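Local structure of ER-derived vesicles protein ERV41 (3ZLC) at residues 27-32 with 58-63; 89-94 with 112-117; 156-161 with 175-180. The protein travels in COPII-coated vesicles from the endoplasmic reticulum and is required for efficient transport of a subset of secretory proteins to the Golgi. All coordinates share one frame; numbering follows the deposited sequence.

Contact 1 of 3, residues 27-32 with 58-63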
loop_
_atom_site.group_PDB
_atom_site.type_symbol
_atom_site.label_atom_id
_atom_site.label_comp_id
_atom_site.label_asym_id
_atom_site.label_seq_id
_atom_site.Cartn_x
_atom_site.Cartn_y
_atom_site.Cartn_z
ATOM N N TYR A 27 -2.995 -2.328 -7.098
ATOM C CA TYR A 27 -2.820 -2.366 -8.550
ATOM C C TYR A 27 -1.866 -1.218 -8.835
ATOM O O TYR A 27 -2.059 -0.123 -8.320
ATOM C CB TYR A 27 -4.134 -2.094 -9.297
ATOM C CG TYR A 27 -5.273 -3.069 -9.035
ATOM C CD1 TYR A 27 -5.032 -4.383 -8.636
ATOM C CD2 TYR A 27 -6.590 -2.665 -9.188
ATOM C CE1 TYR A 27 -6.094 -5.272 -8.408
ATOM C CE2 TYR A 27 -7.650 -3.534 -8.964
ATOM C CZ TYR A 27 -7.398 -4.835 -8.569
ATOM O OH TYR A 27 -8.454 -5.701 -8.349
ATOM N N VAL A 28 -0.831 -1.467 -9.627
ATOM C CA VAL A 28 0.095 -0.408 -10.054
ATOM C C VAL A 28 0.000 -0.293 -11.573
ATOM O O VAL A 28 -0.050 -1.313 -12.261
ATOM C CB VAL A 28 1.563 -0.742 -9.673
ATOM C CG1 VAL A 28 2.506 0.379 -10.120
ATOM C CG2 VAL A 28 1.695 -0.950 -8.153
ATOM N N ASN A 29 -0.019 0.938 -12.092
ATOM C CA ASN A 29 -0.169 1.204 -13.538
ATOM C C ASN A 29 1.142 0.987 -14.302
ATOM O O ASN A 29 1.450 1.707 -15.256
ATOM C CB ASN A 29 -0.677 2.649 -13.715
ATOM C CG ASN A 29 -1.257 2.952 -15.095
ATOM O OD1 ASN A 29 -1.639 4.096 -15.342
ATOM N ND2 ASN A 29 -1.343 1.948 -15.989
ATOM N N THR A 30 1.892 -0.041 -13.899
ATOM C CA THR A 30 3.139 -0.439 -14.570
ATOM C C THR A 30 3.208 -1.969 -14.623
ATOM O O THR A 30 2.735 -2.646 -13.696
ATOM C CB THR A 30 4.374 0.092 -13.799
ATOM O OG1 THR A 30 4.297 1.527 -13.686
ATOM C CG2 THR A 30 5.679 -0.301 -14.500
ATOM N N LYS A 31 3.758 -2.512 -15.709
ATOM C CA LYS A 31 3.943 -3.967 -15.841
ATOM C C LYS A 31 4.830 -4.488 -14.724
ATOM O O LYS A 31 5.759 -3.792 -14.298
ATOM C CB LYS A 31 4.597 -4.315 -17.178
ATOM C CG LYS A 31 3.969 -3.638 -18.373
ATOM C CD LYS A 31 2.613 -4.198 -18.672
ATOM C CE LYS A 31 2.669 -5.078 -19.906
ATOM N NZ LYS A 31 1.343 -5.702 -20.162
ATOM N N CYS A 32 4.553 -5.703 -14.248
ATOM C CA CYS A 32 5.216 -6.231 -13.044
ATOM C C CYS A 32 6.747 -6.275 -13.147
ATOM O O CYS A 32 7.451 -5.966 -12.182
ATOM C CB CYS A 32 4.703 -7.641 -12.735
ATOM S SG CYS A 32 2.944 -7.738 -12.352
ATOM N N MET A 58 -1.858 -7.400 -15.213
ATOM C CA MET A 58 -3.285 -7.092 -15.319
ATOM C C MET A 58 -3.484 -5.898 -16.229
ATOM O O MET A 58 -2.540 -5.131 -16.442
ATOM C CB MET A 58 -3.832 -6.760 -13.938
ATOM C CG MET A 58 -3.307 -5.425 -13.400
ATOM S SD MET A 58 -3.947 -5.010 -11.761
ATOM C CE MET A 58 -5.700 -4.854 -12.102
ATOM N N PRO A 59 -4.707 -5.727 -16.778
ATOM C CA PRO A 59 -4.975 -4.418 -17.386
ATOM C C PRO A 59 -5.324 -3.468 -16.246
ATOM O O PRO A 59 -6.283 -3.747 -15.503
ATOM C CB PRO A 59 -6.225 -4.675 -18.261
ATOM C CG PRO A 59 -6.443 -6.218 -18.242
ATOM C CD PRO A 59 -5.857 -6.639 -16.917
ATOM N N PHE A 60 -4.563 -2.388 -16.085
ATOM C CA PHE A 60 -4.808 -1.458 -14.981
ATOM C C PHE A 60 -6.236 -0.912 -15.019
ATOM O O PHE A 60 -6.754 -0.572 -16.074
ATOM C CB PHE A 60 -3.791 -0.300 -14.983
ATOM C CG PHE A 60 -3.917 0.623 -13.784
ATOM C CD1 PHE A 60 -3.461 0.220 -12.532
ATOM C CD2 PHE A 60 -4.481 1.895 -13.915
ATOM C CE1 PHE A 60 -3.576 1.057 -11.418
ATOM C CE2 PHE A 60 -4.599 2.753 -12.796
ATOM C CZ PHE A 60 -4.136 2.329 -11.555
ATOM N N PHE A 61 -6.880 -0.868 -13.860
ATOM C CA PHE A 61 -8.213 -0.288 -13.766
ATOM C C PHE A 61 -8.467 0.200 -12.355
ATOM O O PHE A 61 -7.808 -0.228 -11.401
ATOM C CB PHE A 61 -9.301 -1.285 -14.201
ATOM C CG PHE A 61 -9.628 -2.342 -13.165
ATOM C CD1 PHE A 61 -8.810 -3.458 -13.002
ATOM C CD2 PHE A 61 -10.769 -2.224 -12.365
ATOM C CE1 PHE A 61 -9.124 -4.440 -12.055
ATOM C CE2 PHE A 61 -11.093 -3.207 -11.417
ATOM C CZ PHE A 61 -10.272 -4.310 -11.265
ATOM N N ILE A 62 -9.412 1.118 -12.223
ATOM C CA ILE A 62 -9.785 1.574 -10.894
ATOM C C ILE A 62 -11.159 1.004 -10.597
ATOM O O ILE A 62 -12.116 1.284 -11.325
ATOM C CB ILE A 62 -9.803 3.100 -10.809
ATOM C CG1 ILE A 62 -8.403 3.647 -11.145
ATOM C CG2 ILE A 62 -10.232 3.537 -9.404
ATOM C CD1 ILE A 62 -8.374 5.135 -11.456
ATOM N N PRO A 63 -11.257 0.171 -9.545
ATOM C CA PRO A 63 -12.533 -0.499 -9.266
ATOM C C PRO A 63 -13.605 0.470 -8.777
ATOM O O PRO A 63 -13.287 1.590 -8.388
ATOM C CB PRO A 63 -12.182 -1.480 -8.137
ATOM C CG PRO A 63 -10.679 -1.606 -8.155
ATOM C CD PRO A 63 -10.199 -0.251 -8.606
HETATM O O HOH W 1 -1.031 -4.300 -18.832
#
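The ring of Tyr27 lies across the thioether of Met58, the two side chains meeting at about a right angle. Met58 CE sits over the centre of the ring, 3.5 Å from the Tyr27 centroid, and makes a CH-pi contact. Met58 SD lies obliquely beside it, 3.4 Å from Tyr27 CD1, so the pair is also a Met-aromatic contact. A bend at the last torsion of the methionine (chi3 -63°) sets the methyl over the face; a flexible, polarisable thioether suits such a flat partner. Farther out, Phe61 CE1 touches Tyr27 CE2 at 3.5 Å, the rings inclined obliquely at 38°. Pro63 CG adds an apolar contact to the same Tyr27 CE2, at 3.7 Å.

The second pairing is Asn29 on Phe60. Asn29 CB stands over the middle of the phenyl ring, 3.7 Å from its centroid, and the amide stacks nearly flat on it, the planes 12° apart. Lying flat, the amide keeps its polar atoms for others: ND2 binds the carbonyls of Asn115 and Glu113, and OD1 binds Asn155. Phe60 CE1 also reaches Tyr27 CB, which joins the two pairings.

Where strand 19-28 ends against the loop after strand 53-57, direct cohesion is thus aromatic and apolar, with one water linking Lys31 NZ to Met58 O. Phe61 O is buried without a hydrogen-bonding partner in the model; it faces the edge of the tyrosine ring, 3.5 Å from Tyr27 CD2, where the slightly positive ring hydrogens may partly compensate it.

Contact 2 of 3, residues 89-94 with 112-117; sequences AEFREK and PEFNGC
Glu113 is the first residue of 112-117 to meet Phe91. Its backbone O lies at the edge of the phenyl ring, near its plane, 3.2 Å from Phe91 CE2. Its extended side chain passes Phe91 at about a right angle, with Glu113 OE1 3.8 Å from Phe91 CZ. The carboxylate has a like charge nearby, Glu90 OE2 lying 4.6 Å from Glu113 OE1; since Glu90 is exposed, solvent probably screens the two.

Phe114 follows and does most of the packing. With CG anti to its own carbonyl carbon (chi1 -53°), it sends its ring across to 89-94, where Phe114 CE1 stands over one face of Phe91, toward the rim, and 4.1 Å from Phe91 CE2. The two rings are oblique, their planes 52° apart. Lys94 CE lies over one face of Phe114, 4.1 Å from the ring centroid, a CH-pi contact that uses the aliphatic part of the lysine, although the end of this lysine is less certainly placed, while Glu113 CB sits over the opposite face. Glu90 O approaches the edge of this ring. Replacing Phe91 with an alanine removes its ring, which would probably open a gap beside Phe114 and leave Glu113 O without its aromatic edge.

Beyond Phe114 the segment turns to other partners: Gly116 pairs through its backbone with Met58, and Cys117 forms the disulfide with Cys32. Residues 89-92 and 112-115 each have the backbone angles of a type I turn, closed by a weak bond, with a phenylalanine in the third position; the contact is two such turns of the long connection between strands 67-68 and 117-126, packed together through their aromatic rings.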
loop_
_atom_site.group_PDB
_atom_site.type_symbol
_atom_site.label_atom_id
_atom_site.label_comp_id
_atom_site.label_asym_id
_atom_site.label_seq_id
_atom_site.Cartn_x
_atom_site.Cartn_y
_atom_site.Cartn_z
ATOM N N ALA A 89 -13.658 7.018 -17.766
ATOM C CA ALA A 89 -14.330 5.767 -18.118
ATOM C C ALA A 89 -13.395 4.791 -18.839
ATOM O O ALA A 89 -13.665 3.585 -18.906
ATOM C CB ALA A 89 -15.575 6.050 -18.956
ATOM N N GLU A 90 -12.303 5.331 -19.377
ATOM C CA GLU A 90 -11.223 4.541 -19.952
ATOM C C GLU A 90 -10.625 3.576 -18.933
ATOM O O GLU A 90 -10.086 2.536 -19.304
ATOM C CB GLU A 90 -10.113 5.471 -20.464
ATOM C CG GLU A 90 -10.508 6.369 -21.637
ATOM C CD GLU A 90 -9.781 7.704 -21.625
ATOM O OE1 GLU A 90 -9.510 8.228 -20.521
ATOM O OE2 GLU A 90 -9.487 8.232 -22.718
ATOM N N PHE A 91 -10.711 3.911 -17.649
ATOM C CA PHE A 91 -10.010 3.121 -16.646
ATOM C C PHE A 91 -10.906 2.241 -15.788
ATOM O O PHE A 91 -10.531 1.802 -14.691
ATOM C CB PHE A 91 -9.073 4.008 -15.829
ATOM C CG PHE A 91 -7.931 4.555 -16.640
ATOM C CD1 PHE A 91 -8.114 5.658 -17.469
ATOM C CD2 PHE A 91 -6.686 3.941 -16.611
ATOM C CE1 PHE A 91 -7.072 6.153 -18.233
ATOM C CE2 PHE A 91 -5.640 4.430 -17.373
ATOM C CZ PHE A 91 -5.832 5.539 -18.184
ATOM N N ARG A 92 -12.086 1.955 -16.313
ATOM C CA ARG A 92 -12.926 0.945 -15.706
ATOM C C ARG A 92 -12.436 -0.430 -16.143
ATOM O O ARG A 92 -11.655 -0.558 -17.089
ATOM C CB ARG A 92 -14.394 1.186 -16.050
ATOM C CG ARG A 92 -14.937 2.466 -15.422
ATOM C CD ARG A 92 -14.437 2.612 -13.989
ATOM N NE ARG A 92 -15.215 3.574 -13.210
ATOM C CZ ARG A 92 -15.046 3.809 -11.908
ATOM N NH1 ARG A 92 -14.118 3.163 -11.212
ATOM N NH2 ARG A 92 -15.808 4.697 -11.295
ATOM N N GLU A 93 -12.872 -1.451 -15.423
ATOM C CA GLU A 93 -12.343 -2.797 -15.582
ATOM C C GLU A 93 -12.575 -3.390 -16.964
ATOM O O GLU A 93 -13.710 -3.402 -17.461
ATOM C CB GLU A 93 -13.000 -3.699 -14.548
ATOM C CG GLU A 93 -12.385 -5.071 -14.477
ATOM C CD GLU A 93 -13.010 -5.896 -13.392
ATOM O OE1 GLU A 93 -13.907 -5.374 -12.693
ATOM O OE2 GLU A 93 -12.600 -7.061 -13.243
ATOM N N LYS A 94 -11.508 -3.885 -17.588
ATOM C CA LYS A 94 -11.659 -4.612 -18.845
ATOM C C LYS A 94 -11.894 -6.080 -18.511
ATOM O O LYS A 94 -11.318 -6.603 -17.552
ATOM C CB LYS A 94 -10.417 -4.488 -19.740
ATOM C CG LYS A 94 -9.788 -3.104 -19.823
ATOM C CD LYS A 94 -10.798 -2.020 -20.130
ATOM C CE LYS A 94 -10.112 -0.675 -20.374
ATOM N NZ LYS A 94 -10.809 0.441 -19.668
ATOM N N PRO A 112 -0.484 1.377 -23.727
ATOM C CA PRO A 112 0.373 1.622 -22.559
ATOM C C PRO A 112 -0.361 2.319 -21.399
ATOM O O PRO A 112 0.154 2.310 -20.278
ATOM C CB PRO A 112 1.499 2.510 -23.114
ATOM C CG PRO A 112 1.033 2.972 -24.474
ATOM C CD PRO A 112 0.105 1.908 -24.970
ATOM N N GLU A 113 -1.533 2.901 -21.661
ATOM C CA GLU A 113 -2.354 3.501 -20.605
ATOM C C GLU A 113 -2.806 2.457 -19.586
ATOM O O GLU A 113 -3.129 2.796 -18.447
ATOM C CB GLU A 113 -3.594 4.186 -21.196
ATOM C CG GLU A 113 -3.400 5.643 -21.605
ATOM C CD GLU A 113 -4.660 6.255 -22.203
ATOM O OE1 GLU A 113 -5.759 5.716 -21.951
ATOM O OE2 GLU A 113 -4.553 7.268 -22.930
ATOM N N PHE A 114 -2.825 1.192 -19.998
ATOM C CA PHE A 114 -3.378 0.131 -19.164
ATOM C C PHE A 114 -2.353 -0.858 -18.617
ATOM O O PHE A 114 -2.743 -1.816 -17.930
ATOM C CB PHE A 114 -4.485 -0.615 -19.919
ATOM C CG PHE A 114 -5.547 0.293 -20.469
ATOM C CD1 PHE A 114 -6.354 1.027 -19.610
ATOM C CD2 PHE A 114 -5.729 0.431 -21.843
ATOM C CE1 PHE A 114 -7.327 1.876 -20.106
ATOM C CE2 PHE A 114 -6.709 1.274 -22.348
ATOM C CZ PHE A 114 -7.508 2.000 -21.479
ATOM N N ASN A 115 -1.067 -0.638 -18.927
ATOM C CA ASN A 115 0.023 -1.363 -18.270
ATOM C C ASN A 115 -0.307 -1.504 -16.802
ATOM O O ASN A 115 -0.639 -0.506 -16.156
ATOM C CB ASN A 115 1.343 -0.587 -18.386
ATOM C CG ASN A 115 1.870 -0.532 -19.806
ATOM O OD1 ASN A 115 1.475 -1.327 -20.655
ATOM N ND2 ASN A 115 2.781 0.404 -20.068
ATOM N N GLY A 116 -0.252 -2.721 -16.259
ATOM C CA GLY A 116 -0.595 -2.885 -14.851
ATOM C C GLY A 116 -0.005 -4.103 -14.169
ATOM O O GLY A 116 0.327 -5.088 -14.822
ATOM N N CYS A 117 0.133 -4.020 -12.847
ATOM C CA CYS A 117 0.579 -5.140 -12.032
ATOM C C CYS A 117 -0.279 -5.222 -10.774
ATOM O O CYS A 117 -0.491 -4.214 -10.083
ATOM C CB CYS A 117 2.034 -4.972 -11.613
ATOM S SG CYS A 117 2.724 -6.444 -10.788
#

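Contact 3 of 3, residues 156-161 with 175-180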
loop_
_atom_site.group_PDB
_atom_site.type_symbol
_atom_site.label_atom_id
_atom_site.label_comp_id
_atom_site.label_asym_id
_atom_site.label_seq_id
_atom_site.Cartn_x
_atom_site.Cartn_y
_atom_site.Cartn_z
ATOM N N HIS A 156 -2.081 4.238 -8.875
ATOM C CA HIS A 156 -2.241 2.982 -8.159
ATOM C C HIS A 156 -3.585 2.904 -7.469
ATOM O O HIS A 156 -4.244 3.927 -7.243
ATOM C CB HIS A 156 -1.103 2.788 -7.143
ATOM C CG HIS A 156 -1.039 3.859 -6.099
ATOM N ND1 HIS A 156 -0.436 5.076 -6.324
ATOM C CD2 HIS A 156 -1.504 3.900 -4.821
ATOM C CE1 HIS A 156 -0.528 5.824 -5.234
ATOM N NE2 HIS A 156 -1.168 5.133 -4.309
ATOM N N VAL A 157 -3.998 1.675 -7.177
ATOM C CA VAL A 157 -5.218 1.420 -6.424
ATOM C C VAL A 157 -4.808 0.596 -5.236
ATOM O O VAL A 157 -4.139 -0.422 -5.397
ATOM C CB VAL A 157 -6.207 0.563 -7.232
ATOM C CG1 VAL A 157 -7.381 0.122 -6.338
ATOM C CG2 VAL A 157 -6.716 1.352 -8.437
ATOM N N ILE A 158 -5.187 1.023 -4.039
ATOM C CA ILE A 158 -4.890 0.209 -2.871
ATOM C C ILE A 158 -6.181 -0.486 -2.480
ATOM O O ILE A 158 -7.103 0.163 -1.973
ATOM C CB ILE A 158 -4.383 1.080 -1.680
ATOM C CG1 ILE A 158 -3.050 1.751 -2.051
ATOM C CG2 ILE A 158 -4.191 0.212 -0.428
ATOM C CD1 ILE A 158 -2.661 2.948 -1.148
ATOM N N ASN A 159 -6.269 -1.792 -2.718
ATOM C CA ASN A 159 -7.464 -2.522 -2.310
ATOM C C ASN A 159 -7.369 -2.861 -0.832
ATOM O O ASN A 159 -8.364 -2.762 -0.101
ATOM C CB ASN A 159 -7.655 -3.791 -3.149
ATOM C CG ASN A 159 -7.774 -3.486 -4.612
ATOM O OD1 ASN A 159 -8.648 -2.711 -5.011
ATOM N ND2 ASN A 159 -6.863 -4.050 -5.430
ATOM N N GLU A 160 -6.169 -3.234 -0.400
ATOM C CA GLU A 160 -5.895 -3.472 1.022
ATOM C C GLU A 160 -4.501 -3.014 1.402
ATOM O O GLU A 160 -3.549 -3.191 0.633
ATOM C CB GLU A 160 -6.017 -4.969 1.378
ATOM C CG GLU A 160 -5.808 -5.201 2.902
ATOM C CD GLU A 160 -5.812 -6.669 3.306
ATOM O OE1 GLU A 160 -5.903 -7.540 2.412
ATOM O OE2 GLU A 160 -5.709 -6.946 4.529
ATOM N N PHE A 161 -4.386 -2.430 2.595
ATOM C CA PHE A 161 -3.096 -2.206 3.230
ATOM C C PHE A 161 -3.347 -2.222 4.737
ATOM O O PHE A 161 -3.968 -1.306 5.271
ATOM C CB PHE A 161 -2.477 -0.872 2.813
ATOM C CG PHE A 161 -1.060 -0.728 3.258
ATOM C CD1 PHE A 161 -0.053 -1.431 2.609
ATOM C CD2 PHE A 161 -0.729 0.076 4.346
ATOM C CE1 PHE A 161 1.269 -1.327 3.019
ATOM C CE2 PHE A 161 0.585 0.184 4.763
ATOM C CZ PHE A 161 1.586 -0.521 4.104
ATOM N N ASP A 175 -7.447 1.373 2.553
ATOM C CA ASP A 175 -8.254 0.372 1.835
ATOM C C ASP A 175 -9.221 1.029 0.874
ATOM O O ASP A 175 -9.871 2.023 1.225
ATOM C CB ASP A 175 -9.102 -0.485 2.803
ATOM C CG ASP A 175 -8.290 -1.533 3.530
ATOM O OD1 ASP A 175 -7.062 -1.571 3.342
ATOM O OD2 ASP A 175 -8.878 -2.293 4.330
ATOM N N ASN A 176 -9.350 0.452 -0.321
ATOM C CA ASN A 176 -10.283 0.956 -1.324
ATOM C C ASN A 176 -10.063 2.447 -1.648
ATOM O O ASN A 176 -10.996 3.238 -1.684
ATOM C CB ASN A 176 -11.735 0.695 -0.889
ATOM C CG ASN A 176 -11.975 -0.761 -0.501
ATOM O OD1 ASN A 176 -12.277 -1.061 0.652
ATOM N ND2 ASN A 176 -11.823 -1.670 -1.463
ATOM N N THR A 177 -8.814 2.811 -1.909
ATOM C CA THR A 177 -8.487 4.171 -2.321
ATOM C C THR A 177 -7.631 4.075 -3.570
ATOM O O THR A 177 -7.072 3.021 -3.851
ATOM C CB THR A 177 -7.678 4.917 -1.250
ATOM O OG1 THR A 177 -6.437 4.242 -1.049
ATOM C CG2 THR A 177 -8.449 4.978 0.071
ATOM N N ALA A 178 -7.520 5.171 -4.310
ATOM C CA ALA A 178 -6.701 5.189 -5.518
ATOM C C ALA A 178 -6.127 6.585 -5.715
ATOM O O ALA A 178 -6.744 7.583 -5.321
ATOM C CB ALA A 178 -7.543 4.772 -6.747
ATOM N N GLN A 179 -4.946 6.647 -6.317
ATOM C CA GLN A 179 -4.382 7.911 -6.772
ATOM C C GLN A 179 -3.964 7.758 -8.228
ATOM O O GLN A 179 -3.350 6.760 -8.612
ATOM C CB GLN A 179 -3.197 8.325 -5.886
ATOM C CG GLN A 179 -3.635 8.749 -4.479
ATOM C CD GLN A 179 -2.635 9.649 -3.757
ATOM O OE1 GLN A 179 -2.452 10.811 -4.125
ATOM N NE2 GLN A 179 -2.003 9.117 -2.705
ATOM N N PHE A 180 -4.316 8.742 -9.044
ATOM C CA PHE A 180 -3.878 8.750 -10.423
ATOM C C PHE A 180 -3.813 10.167 -10.958
ATOM O O PHE A 180 -4.539 11.056 -10.514
ATOM C CB PHE A 180 -4.793 7.897 -11.302
ATOM C CG PHE A 180 -6.087 8.552 -11.625
ATOM C CD1 PHE A 180 -6.210 9.354 -12.752
ATOM C CD2 PHE A 180 -7.187 8.368 -10.810
ATOM C CE1 PHE A 180 -7.406 9.972 -13.053
ATOM C CE2 PHE A 180 -8.391 8.972 -11.114
ATOM C CZ PHE A 180 -8.500 9.781 -12.231
HETATM O O HOH W 2 -10.699 -0.803 -4.124
HETATM O O HOH W 3 -10.143 -4.056 2.222
#
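His156 and Gln179 begin this antiparallel backbone pairing: His156 N gives a bond of 2.8 Å to Gln179 O, and Gln179 N returns one of 3.0 Å to His156 O. Ile158 and Thr177 repeat the exchange. Between them Val157 and Ala178 form a non-hydrogen-bonded pair; their polar groups turn outward, Val157 to Tyr27 of strand 19-28 and Ala178 to Asn69, just after strand 67-68.

Side chains and waters satisfy much of the rest. His156 NE2 and Gln179 NE2 share the hydroxyl of Tyr191, and Thr177 OG1 binds Leu174 O. Past Asn159, Asp175 replaces a backbone acceptor: with CG anti to its carbonyl carbon (chi1 -76°), it offers OD1 to Phe161 N at 2.9 Å, while OD2 takes Asn172 ND2. Asn159 O accepts a weak bond from Asn176 N and one from a water that also bonds Asp175 OD2 weakly. Asn159 ND2 binds Asp25, and a second water joins Asn159 OD1 to Asn176 ND2.

Asn176, a type tolerant of positive phi, forms with Thr177 a G1 bulge opposite Ile158; Asn159 and Glu160 make a classic bulge against Asp25. Two beta bulges thus interrupt the pairing inside the six-stranded sheet, one where the chain turns its corner at Asn159.

Contacts 1, 2 and 3 follow one another along the chain, each closing before the next opens. Contacts 1 and 2 are near neighbours, their centres about 6 Å apart, and the disulfide Cys32-Cys117 ties them covalently. Contact 3 lies about 11 Å from contact 1, centre to centre, and shares its six-stranded mixed sheet: strands 19-28 and 156-163 are adjacent, joined by the bond from Tyr27 N to Val157 O. Contacts 2 and 3 do not touch, their nearest atoms being about 6 Å apart. Contact 1 therefore bridges the loops of contact 2 to the sheet of contact 3, linking the outlying loops to strands that run near the centre of this lumenal domain.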